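PDB 1Q1R: putidaredoxin reductase from Pseudomonas putida, which probably uses its bound flavin-adenine dinucleotide to carry electrons from NADH to putidaredoxin, which in turn supplies cytochrome P450cam. Local coordinates for residues S290-R295 with E324-F329. Sequence-based numbering, arbitrary orientation.
Sequences SQLYDR and EAAPWF
Glu-324 sets its carboxylate against Ser-290, Gln-291 and Leu-292 in the turn of a beta hairpin, the one linking strands 286-290 and 295-298 and closed by a G1 beta bulge in which Asp-294 and Arg-295 both face Ser-290. In this glutathione reductase fold the contact ties that hairpin to the lead-in of strand 328-333, the first of the antiparallel C-terminal sheet. From the backbone outward, Glu-324 CB passes 3.8 Å from Gln-291 NE2, and CG, anti to the backbone N (chi1 159°), continues an extended chain that sets CD 3.5 Å from Gln-291 CG. At the tip, OE1 takes two hydrogen bonds from opposite faces of the carboxylate plane: Ser-290 OG on the syn side at 3.2 Å, and Leu-292 N at 3.1 Å from well above the plane. OE2 accepts Gln-291 NE2 at 3.0 Å and, weakly, Gln-291 N. The two long side chains run past each other in opposite directions, their amide and carboxylate planes 80° apart; NE2 donates close to its own amide plane and meets OE2 from above the carboxylate plane, 39° out of it. Three full hydrogen bonds and one weak one, from three successive residues, hold the carboxylate against rotation and probably favour its charged form. Past the acid the contact turns apolar: Leu-292 CD2 rests 3.8 Å from Ala-326 CA, with Ile-390 of helix 380-391 touching both side chains. Tyr-293, whose OH is hydrogen-bonded to Leu-372 O and Leu-343 N, offers Pro-327 its ring edge, CE1 standing 4.1 Å from the proline CD. Ser-290 OG, besides donating to the acid, accepts from Tyr-293 N in an ST motif.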
ATOM      1  N   SER A 290     -14.164   6.942   7.129  1.00 33.55           N
ATOM      2  CA  SER A 290     -14.360   7.561   5.825  1.00 34.59           C
ATOM      3  C   SER A 290     -15.778   8.105   5.785  1.00 34.94           C
ATOM      4  O   SER A 290     -16.734   7.339   5.851  1.00 33.61           O
ATOM      5  CB  SER A 290     -14.194   6.533   4.709  1.00 34.34           C
ATOM      6  OG  SER A 290     -14.606   7.076   3.464  1.00 34.76           O
ATOM      7  N   GLN A 291     -15.920   9.420   5.690  1.00 37.00           N
ATOM      8  CA  GLN A 291     -17.253  10.008   5.635  1.00 39.54           C
ATOM      9  C   GLN A 291     -17.838   9.770   4.249  1.00 39.46           C
ATOM     10  O   GLN A 291     -19.054   9.682   4.079  1.00 39.58           O
ATOM     11  CB  GLN A 291     -17.191  11.505   5.967  1.00 41.42           C
ATOM     12  CG  GLN A 291     -16.118  12.271   5.227  1.00 45.74           C
ATOM     13  CD  GLN A 291     -15.746  13.567   5.931  1.00 48.31           C
ATOM     14  OE1 GLN A 291     -16.595  14.434   6.158  1.00 50.59           O
ATOM     15  NE2 GLN A 291     -14.467  13.703   6.285  1.00 49.08           N
ATOM     16  N   LEU A 292     -16.961   9.641   3.262  1.00 39.30           N
ATOM     17  CA  LEU A 292     -17.389   9.390   1.895  1.00 38.95           C
ATOM     18  C   LEU A 292     -18.156   8.066   1.835  1.00 38.64           C
ATOM     19  O   LEU A 292     -19.166   7.953   1.139  1.00 38.43           O
ATOM     20  CB  LEU A 292     -16.171   9.341   0.969  1.00 39.45           C
ATOM     21  CG  LEU A 292     -16.436   9.249  -0.532  1.00 40.51           C
ATOM     22  CD1 LEU A 292     -17.328  10.407  -0.966  1.00 40.88           C
ATOM     23  CD2 LEU A 292     -15.111   9.279  -1.286  1.00 40.66           C
ATOM     24  N   TYR A 293     -17.680   7.066   2.571  1.00 37.80           N
ATOM     25  CA  TYR A 293     -18.345   5.767   2.591  1.00 37.33           C
ATOM     26  C   TYR A 293     -19.005   5.483   3.936  1.00 37.48           C
ATOM     27  O   TYR A 293     -19.555   4.401   4.156  1.00 36.79           O
ATOM     28  CB  TYR A 293     -17.351   4.651   2.260  1.00 37.44           C
ATOM     29  CG  TYR A 293     -16.774   4.763   0.871  1.00 37.02           C
ATOM     30  CD1 TYR A 293     -15.675   5.583   0.615  1.00 36.80           C
ATOM     31  CD2 TYR A 293     -17.364   4.094  -0.200  1.00 36.71           C
ATOM     32  CE1 TYR A 293     -15.178   5.736  -0.676  1.00 36.56           C
ATOM     33  CE2 TYR A 293     -16.878   4.240  -1.492  1.00 36.58           C
ATOM     34  CZ  TYR A 293     -15.786   5.063  -1.725  1.00 36.84           C
ATOM     35  OH  TYR A 293     -15.316   5.219  -3.007  1.00 35.83           O
ATOM     36  N   ASP A 294     -18.947   6.460   4.833  1.00 38.14           N
ATOM     37  CA  ASP A 294     -19.540   6.329   6.159  1.00 39.83           C
ATOM     38  C   ASP A 294     -19.170   5.009   6.836  1.00 39.70           C
ATOM     39  O   ASP A 294     -20.046   4.219   7.193  1.00 39.72           O
ATOM     40  CB  ASP A 294     -21.067   6.442   6.070  1.00 41.60           C
ATOM     41  CG  ASP A 294     -21.732   6.503   7.437  1.00 43.89           C
ATOM     42  OD1 ASP A 294     -22.956   6.252   7.516  1.00 44.21           O
ATOM     43  OD2 ASP A 294     -21.035   6.811   8.431  1.00 44.76           O
ATOM     44  N   ARG A 295     -17.871   4.764   6.990  1.00 39.41           N
ATOM     45  CA  ARG A 295     -17.399   3.556   7.658  1.00 39.32           C
ATOM     46  C   ARG A 295     -15.911   3.636   7.978  1.00 38.65           C
ATOM     47  O   ARG A 295     -15.181   4.445   7.401  1.00 38.09           O
ATOM     48  CB  ARG A 295     -17.692   2.304   6.823  1.00 40.41           C
ATOM     49  CG  ARG A 295     -16.834   2.098   5.587  1.00 40.99           C
ATOM     50  CD  ARG A 295     -16.959   0.646   5.126  1.00 42.97           C
ATOM     51  NE  ARG A 295     -16.215   0.362   3.901  1.00 43.95           N
ATOM     52  CZ  ARG A 295     -16.635   0.671   2.677  1.00 44.73           C
ATOM     53  NH1 ARG A 295     -17.805   1.275   2.505  1.00 44.66           N
ATOM     54  NH2 ARG A 295     -15.883   0.379   1.624  1.00 44.74           N
ATOM     55  N   GLU A 324     -11.728  15.790   2.504  1.00 44.71           N
ATOM     56  CA  GLU A 324     -11.476  14.376   2.238  1.00 43.25           C
ATOM     57  C   GLU A 324     -11.610  14.056   0.753  1.00 41.80           C
ATOM     58  O   GLU A 324     -12.624  14.368   0.126  1.00 41.38           O
ATOM     59  CB  GLU A 324     -12.440  13.494   3.042  1.00 43.72           C
ATOM     60  CG  GLU A 324     -12.604  12.083   2.479  1.00 44.74           C
ATOM     61  CD  GLU A 324     -13.345  11.146   3.419  1.00 45.88           C
ATOM     62  OE1 GLU A 324     -13.899  10.134   2.937  1.00 45.98           O
ATOM     63  OE2 GLU A 324     -13.363  11.408   4.642  1.00 46.98           O
ATOM     64  N   ALA A 325     -10.578  13.432   0.195  1.00 39.89           N
ATOM     65  CA  ALA A 325     -10.579  13.060  -1.214  1.00 37.91           C
ATOM     66  C   ALA A 325     -10.862  11.569  -1.353  1.00 36.49           C
ATOM     67  O   ALA A 325     -10.616  10.795  -0.429  1.00 36.73           O
ATOM     68  CB  ALA A 325      -9.229  13.397  -1.842  1.00 37.31           C
ATOM     69  N   ALA A 326     -11.395  11.168  -2.500  1.00 34.87           N
ATOM     70  CA  ALA A 326     -11.677   9.758  -2.728  1.00 33.38           C
ATOM     71  C   ALA A 326     -10.349   9.008  -2.662  1.00 31.56           C
ATOM     72  O   ALA A 326      -9.334   9.497  -3.146  1.00 30.18           O
ATOM     73  CB  ALA A 326     -12.321   9.562  -4.097  1.00 33.48           C
ATOM     74  N   PRO A 327     -10.336   7.820  -2.046  1.00 31.05           N
ATOM     75  CA  PRO A 327      -9.077   7.071  -1.972  1.00 30.66           C
ATOM     76  C   PRO A 327      -8.722   6.472  -3.332  1.00 30.22           C
ATOM     77  O   PRO A 327      -9.607   6.102  -4.107  1.00 30.39           O
ATOM     78  CB  PRO A 327      -9.378   6.000  -0.931  1.00 30.67           C
ATOM     79  CG  PRO A 327     -10.840   5.728  -1.152  1.00 31.05           C
ATOM     80  CD  PRO A 327     -11.406   7.128  -1.306  1.00 30.64           C
ATOM     81  N   TRP A 328      -7.431   6.401  -3.633  1.00 28.73           N
ATOM     82  CA  TRP A 328      -6.996   5.822  -4.896  1.00 27.24           C
ATOM     83  C   TRP A 328      -5.585   5.269  -4.796  1.00 27.63           C
ATOM     84  O   TRP A 328      -4.856   5.549  -3.837  1.00 26.32           O
ATOM     85  CB  TRP A 328      -7.063   6.847  -6.039  1.00 26.44           C
ATOM     86  CG  TRP A 328      -6.054   7.959  -5.971  1.00 25.13           C
ATOM     87  CD1 TRP A 328      -6.143   9.102  -5.235  1.00 25.51           C
ATOM     88  CD2 TRP A 328      -4.806   8.032  -6.679  1.00 24.92           C
ATOM     89  NE1 TRP A 328      -5.032   9.886  -5.440  1.00 24.68           N
ATOM     90  CE2 TRP A 328      -4.194   9.252  -6.321  1.00 24.67           C
ATOM     91  CE3 TRP A 328      -4.146   7.182  -7.580  1.00 24.11           C
ATOM     92  CZ2 TRP A 328      -2.950   9.649  -6.832  1.00 24.86           C
ATOM     93  CZ3 TRP A 328      -2.911   7.573  -8.090  1.00 25.27           C
ATOM     94  CH2 TRP A 328      -2.325   8.799  -7.712  1.00 25.51           C
ATOM     95  N   PHE A 329      -5.220   4.458  -5.780  1.00 27.21           N
ATOM     96  CA  PHE A 329      -3.888   3.881  -5.834  1.00 27.39           C
ATOM     97  C   PHE A 329      -3.663   3.376  -7.249  1.00 25.96           C
ATOM     98  O   PHE A 329      -4.568   3.432  -8.086  1.00 23.94           O
ATOM     99  CB  PHE A 329      -3.735   2.759  -4.795  1.00 29.29           C
ATOM    100  CG  PHE A 329      -4.404   1.472  -5.167  1.00 31.64           C
ATOM    101  CD1 PHE A 329      -3.700   0.477  -5.842  1.00 32.96           C
ATOM    102  CD2 PHE A 329      -5.733   1.240  -4.829  1.00 32.93           C
ATOM    103  CE1 PHE A 329      -4.309  -0.732  -6.172  1.00 33.39           C
ATOM    104  CE2 PHE A 329      -6.353   0.035  -5.154  1.00 33.68           C
ATOM    105  CZ  PHE A 329      -5.639  -0.954  -5.828  1.00 33.76           C
TER